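Local coordinates for uncharacterized protein (PDB 6NEY) that probably recognises acetylated lysine residues through a bromodomain, the part of the longer trypanosomal protein held in this chain, at residues K119-G122 / G123-S127; F9-E12 / E13-V16. One frame throughout, in Å; residues are numbered along the deposited sequence.

Contact 1: residues K119-G122 / G123-S127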
ATOM      1  N   LYS A 119      15.312   9.036   0.270  1.00 21.58           N
ATOM      2  CA  LYS A 119      16.605   8.354  -0.044  1.00 23.12           C
ATOM      3  C   LYS A 119      16.896   8.429  -1.546  1.00 22.10           C
ATOM      4  O   LYS A 119      18.051   8.816  -1.934  1.00 20.38           O
ATOM      5  CB  LYS A 119      16.576   6.901   0.438  1.00 26.18           C
ATOM      6  CG  LYS A 119      17.946   6.268   0.584  1.00 31.48           C
ATOM      7  CD  LYS A 119      18.393   5.412  -0.557  1.00 36.35           C
ATOM      8  CE  LYS A 119      19.908   5.297  -0.576  1.00 38.90           C
ATOM      9  NZ  LYS A 119      20.357   3.960  -1.009  1.00 40.61           N
ATOM     10  N   LYS A 120      15.918   8.075  -2.383  1.00 19.60           N
ATOM     11  CA  LYS A 120      16.107   7.973  -3.847  1.00 18.43           C
ATOM     12  C   LYS A 120      16.421   9.368  -4.400  1.00 20.94           C
ATOM     13  O   LYS A 120      17.362   9.500  -5.206  1.00 19.22           O
ATOM     14  CB  LYS A 120      14.881   7.369  -4.524  1.00 19.01           C
ATOM     15  CG  LYS A 120      14.596   5.916  -4.176  1.00 19.71           C
ATOM     16  CD  LYS A 120      15.700   4.927  -4.487  1.00 18.96           C
ATOM     17  CE  LYS A 120      15.865   4.630  -5.962  1.00 19.78           C
ATOM     18  NZ  LYS A 120      16.955   3.647  -6.193  1.00 19.44           N
ATOM     19  N   ALA A 121      15.677  10.384  -3.944  1.00 18.83           N
ATOM     20  CA  ALA A 121      15.871  11.792  -4.363  1.00 19.89           C
ATOM     21  C   ALA A 121      17.282  12.227  -3.998  1.00 21.29           C
ATOM     22  O   ALA A 121      17.927  12.890  -4.840  1.00 22.99           O
ATOM     23  CB  ALA A 121      14.827  12.687  -3.718  1.00 18.59           C
ATOM     24  N   GLY A 122      17.727  11.904  -2.777  1.00 22.21           N
ATOM     25  CA  GLY A 122      19.067  12.266  -2.278  1.00 24.95           C
ATOM     26  C   GLY A 122      20.157  11.802  -3.234  1.00 25.50           C
ATOM     27  O   GLY A 122      21.035  12.603  -3.574  1.00 25.03           O
ATOM     28  N   GLY A 123      20.065  10.560  -3.709  1.00 24.56           N
ATOM     29  CA  GLY A 123      21.054   9.985  -4.635  1.00 22.45           C
ATOM     30  C   GLY A 123      20.903  10.547  -6.040  1.00 22.47           C
ATOM     31  O   GLY A 123      21.918  10.931  -6.651  1.00 23.78           O
ATOM     32  N   ARG A 124      19.687  10.498  -6.593  1.00 21.54           N
ATOM     33  CA  ARG A 124      19.365  11.002  -7.947  1.00 23.27           C
ATOM     34  C   ARG A 124      19.975  12.404  -8.110  1.00 24.29           C
ATOM     35  O   ARG A 124      20.581  12.705  -9.148  1.00 26.46           O
ATOM     36  CB  ARG A 124      17.840  11.044  -8.080  1.00 23.66           C
ATOM     37  CG  ARG A 124      17.310  11.242  -9.475  1.00 24.23           C
ATOM     38  CD  ARG A 124      15.828  11.031  -9.580  1.00 21.84           C
ATOM     39  NE  ARG A 124      15.025  11.962  -8.791  1.00 23.20           N
ATOM     40  CZ  ARG A 124      14.314  11.651  -7.722  1.00 23.59           C
ATOM     41  NH1 ARG A 124      13.592  12.591  -7.125  1.00 25.85           N
ATOM     42  NH2 ARG A 124      14.280  10.408  -7.269  1.00 23.42           N
ATOM     43  N   ARG A 125      19.819  13.239  -7.094  1.00 22.84           N
ATOM     44  CA  ARG A 125      20.230  14.661  -7.150  1.00 25.28           C
ATOM     45  C   ARG A 125      21.759  14.785  -7.021  1.00 28.29           C
ATOM     46  O   ARG A 125      22.259  15.907  -7.219  1.00 31.36           O
ATOM     47  CB  ARG A 125      19.419  15.443  -6.116  1.00 23.12           C
ATOM     48  CG  ARG A 125      17.934  15.480  -6.445  1.00 21.37           C
ATOM     49  CD  ARG A 125      17.061  15.973  -5.316  1.00 22.62           C
ATOM     50  NE  ARG A 125      15.665  15.968  -5.696  1.00 21.97           N
ATOM     51  CZ  ARG A 125      14.644  16.375  -4.942  1.00 21.74           C
ATOM     52  NH1 ARG A 125      14.828  16.763  -3.687  1.00 21.85           N
ATOM     53  NH2 ARG A 125      13.420  16.336  -5.427  1.00 22.42           N
ATOM     54  N   LEU A 126      22.492  13.689  -6.792  1.00 32.24           N
ATOM     55  CA  LEU A 126      23.981  13.705  -6.674  1.00 35.09           C
ATOM     56  C   LEU A 126      24.637  13.572  -8.058  1.00 36.62           C
ATOM     57  O   LEU A 126      25.873  13.729  -8.122  1.00 33.76           O
ATOM     58  CB  LEU A 126      24.451  12.566  -5.762  1.00 37.79           C
ATOM     59  CG  LEU A 126      24.111  12.684  -4.277  1.00 40.85           C
ATOM     60  CD1 LEU A 126      24.665  11.488  -3.508  1.00 40.86           C
ATOM     61  CD2 LEU A 126      24.620  13.982  -3.674  1.00 41.00           C
ATOM     62  N   SER A 127      23.863  13.265  -9.107  1.00 34.66           N
ATOM     63  CA  SER A 127      24.360  13.071 -10.495  1.00 36.40           C
ATOM     64  C   SER A 127      25.132  14.316 -10.935  1.00 37.79           C
ATOM     65  O   SER A 127      24.515  15.397 -10.924  1.00 37.49           O
ATOM     66  CB  SER A 127      23.238  12.789 -11.476  1.00 33.91           C
ATOM     67  OG  SER A 127      23.747  12.791 -12.812  1.00 31.70           O
TER
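A local contact at the C-terminal end of helix 97-124 joins A121 to the side chains of R124 and R125, three and four residues further on. This is the long last helix, αC in the family's naming, of the left-handed four-helix bundle characteristic of bromodomains. Its frame is the last of the regular i to i+4 bonding: G123 N to K119 O, R124 N to K120 O at 2.9 Å, and R125 N to A121 O at 3.0 Å. The middle bond is nearly straight, with an N-H...O angle of 171°, whereas its neighbours bend more. L126 N then bonds to G123 O at 2.8 Å, and the type I turn R124-S127 that follows is spanned by a weak S127 N to R124 O bond.

The methyl of A121, the one buried residue of this surface contact, is where two flat cationic groups meet the helix. R124 turns its CG opposite the backbone N (chi1 -167°) and kinks at chi3, which folds the guanidinium back along the helix until one face covers A121 CA; its NH1 lies 3.6 Å from A121 CB. R125 reaches the same residue by another route: its chain stays extended from CG to NE, passing A121 O with CG at 3.0 Å, and then lays a guanidinium face squarely over A121 CB, 3.8 Å above the plane. L126, by contrast, rests its branch point CG on G122 O at 3.2 Å.

K120 points its bent chain the other way, and its NZ forms a salt bridge with E14 of helix 12-21, the first helix of the bundle (αZ). R124 also lies against F9 and against V72 of the loop between helices 56-64 and 75-92, so the N-terminal segment and that loop border the helix end.

Contact 2: residues F9-E12 / E13-V16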
ATOM      1  N   PHE A   9      11.397   6.665 -12.158  1.00 24.85           N
ATOM      2  CA  PHE A   9      12.166   7.094 -10.970  1.00 22.75           C
ATOM      3  C   PHE A   9      12.628   5.849 -10.213  1.00 21.18           C
ATOM      4  O   PHE A   9      13.618   5.956  -9.534  1.00 21.56           O
ATOM      5  CB  PHE A   9      11.340   8.004 -10.062  1.00 23.54           C
ATOM      6  CG  PHE A   9      11.137   9.378 -10.643  1.00 23.94           C
ATOM      7  CD1 PHE A   9      12.132  10.335 -10.542  1.00 25.80           C
ATOM      8  CD2 PHE A   9       9.963   9.696 -11.309  1.00 27.25           C
ATOM      9  CE1 PHE A   9      11.958  11.598 -11.087  1.00 27.97           C
ATOM     10  CE2 PHE A   9       9.799  10.956 -11.868  1.00 27.47           C
ATOM     11  CZ  PHE A   9      10.792  11.901 -11.750  1.00 27.37           C
ATOM     12  N   TYR A  10      11.916   4.729 -10.303  1.00 20.20           N
ATOM     13  CA  TYR A  10      12.057   3.650  -9.298  1.00 20.85           C
ATOM     14  C   TYR A  10      12.123   2.273  -9.944  1.00 22.17           C
ATOM     15  O   TYR A  10      11.292   1.914 -10.764  1.00 25.55           O
ATOM     16  CB  TYR A  10      10.939   3.717  -8.256  1.00 20.35           C
ATOM     17  CG  TYR A  10      10.792   5.048  -7.582  1.00 20.73           C
ATOM     18  CD1 TYR A  10      11.859   5.619  -6.910  1.00 21.28           C
ATOM     19  CD2 TYR A  10       9.607   5.756  -7.635  1.00 19.99           C
ATOM     20  CE1 TYR A  10      11.744   6.843  -6.277  1.00 21.37           C
ATOM     21  CE2 TYR A  10       9.469   6.975  -6.996  1.00 20.89           C
ATOM     22  CZ  TYR A  10      10.539   7.522  -6.322  1.00 20.93           C
ATOM     23  OH  TYR A  10      10.439   8.737  -5.710  1.00 24.13           O
ATOM     24  N   PRO A  11      13.084   1.426  -9.531  1.00 21.23           N
ATOM     25  CA  PRO A  11      13.153   0.061 -10.036  1.00 21.67           C
ATOM     26  C   PRO A  11      12.021  -0.777  -9.419  1.00 22.32           C
ATOM     27  O   PRO A  11      11.772  -0.663  -8.234  1.00 19.80           O
ATOM     28  CB  PRO A  11      14.531  -0.476  -9.627  1.00 21.06           C
ATOM     29  CG  PRO A  11      15.136   0.581  -8.717  1.00 21.94           C
ATOM     30  CD  PRO A  11      14.141   1.717  -8.548  1.00 22.07           C
ATOM     31  N   GLU A  12      11.339  -1.585 -10.244  1.00 23.11           N
ATOM     32  CA  GLU A  12      10.239  -2.463  -9.766  1.00 25.35           C
ATOM     33  C   GLU A  12      10.743  -3.311  -8.595  1.00 23.24           C
ATOM     34  O   GLU A  12       9.979  -3.517  -7.635  1.00 22.61           O
ATOM     35  CB  GLU A  12       9.737  -3.369 -10.893  1.00 28.12           C
ATOM     36  CG  GLU A  12       8.901  -2.650 -11.908  1.00 32.55           C
ATOM     37  CD  GLU A  12       9.677  -1.721 -12.811  1.00 36.79           C
ATOM     38  OE1 GLU A  12      10.915  -1.959 -13.026  1.00 33.67           O
ATOM     39  OE2 GLU A  12       9.057  -0.739 -13.267  1.00 45.30           O
ATOM     40  N   GLU A  13      11.994  -3.778  -8.643  1.00 21.64           N
ATOM     41  CA  GLU A  13      12.516  -4.699  -7.612  1.00 23.68           C
ATOM     42  C   GLU A  13      12.470  -4.017  -6.236  1.00 21.54           C
ATOM     43  O   GLU A  13      12.130  -4.673  -5.236  1.00 21.74           O
ATOM     44  CB  GLU A  13      13.917  -5.173  -7.988  1.00 25.39           C
ATOM     45  CG  GLU A  13      13.964  -5.975  -9.287  1.00 31.71           C
ATOM     46  CD  GLU A  13      14.114  -5.216 -10.606  1.00 34.67           C
ATOM     47  OE1 GLU A  13      13.973  -3.946 -10.617  1.00 29.17           O
ATOM     48  OE2 GLU A  13      14.362  -5.910 -11.650  1.00 34.79           O
ATOM     49  N   GLU A  14      12.792  -2.730  -6.190  1.00 22.47           N
ATOM     50  CA  GLU A  14      12.804  -1.949  -4.933  1.00 20.78           C
ATOM     51  C   GLU A  14      11.383  -1.677  -4.458  1.00 19.95           C
ATOM     52  O   GLU A  14      11.168  -1.708  -3.242  1.00 19.80           O
ATOM     53  CB  GLU A  14      13.585  -0.648  -5.095  1.00 20.60           C
ATOM     54  CG  GLU A  14      15.067  -0.878  -5.182  1.00 21.58           C
ATOM     55  CD  GLU A  14      15.872   0.407  -5.237  1.00 22.84           C
ATOM     56  OE1 GLU A  14      15.244   1.515  -5.339  1.00 22.22           O
ATOM     57  OE2 GLU A  14      17.116   0.306  -5.162  1.00 22.72           O
ATOM     58  N   LEU A  15      10.451  -1.399  -5.371  1.00 19.67           N
ATOM     59  CA  LEU A  15       9.055  -1.088  -5.007  1.00 20.22           C
ATOM     60  C   LEU A  15       8.360  -2.366  -4.513  1.00 20.55           C
ATOM     61  O   LEU A  15       7.515  -2.281  -3.617  1.00 20.22           O
ATOM     62  CB  LEU A  15       8.337  -0.442  -6.196  1.00 20.81           C
ATOM     63  CG  LEU A  15       8.815   0.961  -6.581  1.00 22.42           C
ATOM     64  CD1 LEU A  15       7.867   1.628  -7.566  1.00 26.59           C
ATOM     65  CD2 LEU A  15       8.993   1.851  -5.363  1.00 23.19           C
ATOM     66  N   VAL A  16       8.638  -3.521  -5.116  1.00 20.34           N
ATOM     67  CA  VAL A  16       8.104  -4.808  -4.586  1.00 21.74           C
ATOM     68  C   VAL A  16       8.599  -4.986  -3.148  1.00 20.43           C
ATOM     69  O   VAL A  16       7.788  -5.283  -2.270  1.00 21.07           O
ATOM     70  CB  VAL A  16       8.494  -5.994  -5.486  1.00 22.07           C
ATOM     71  CG1 VAL A  16       8.150  -7.311  -4.829  1.00 23.94           C
ATOM     72  CG2 VAL A  16       7.818  -5.873  -6.841  1.00 23.20           C
TER
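In L15 a chi1 of -68° sets CG opposite the carbonyl carbon and brings CD1 to 3.8 Å from Y10 CB, with L15 CG almost as near. In Y10 a chi1 of -54° directs the ring away from L15, its hydroxyl bonding to V72 O, while L15 continues inward against A63 of helix 56-64 and Y116 of helix 97-124.

P11 stands between them in sequence at the N-cap of helix 12-21, and Y10 and L15 thus occupy the N' and N4 positions of a hydrophobic staple, the apolar contact that spans the first turn of many helices. P11 O serves that turn, receiving L15 N at 3.2 Å within the carbonyl plane and, more weakly, E14 N. The next bond, V16 N to E12 O, is shorter at 2.9 Å and nearly straight (169°).

Three glutamates fill the first turn, where the helix dipole would be expected to favour negative charge. E14, extended beyond CG, runs across the pyrrolidine of P11 and sets OE1 3.4 Å from P11 CD; the same oxygen is hydrogen-bonded by Y116 OH. E13 bends at chi2, bringing OE1 back to 3.7 Å from P11 CB. E12 OE1 and E13 OE1 are 4.4 Å apart, a like-charged pair whose mutual cost is probably eased by K8, which makes a salt bridge to E12 OE1, while S69 OG hydrogen-bonds E12 OE2.

Overall arrangement
The two contacts illustrate opposite helix ends in one bromodomain four-helix bundle. Contact 1 belongs to the surface, centred about 23 Å from the centre of the chain; contact 2, centred about 14 Å from it, is partly buried. Contact 1 ends helix 97-124 among basic side chains; contact 2 starts helix 12-21 among acidic ones, with a hydrophobic staple that contact 1 lacks. Their centres lie about 15 Å apart, and beyond the pairing of opposite charges they also share apolar packing, K120 CB resting against the Y10 ring. Although far apart in sequence, the two terminal regions of the modelled chain thus meet on the same side of the chain's centre.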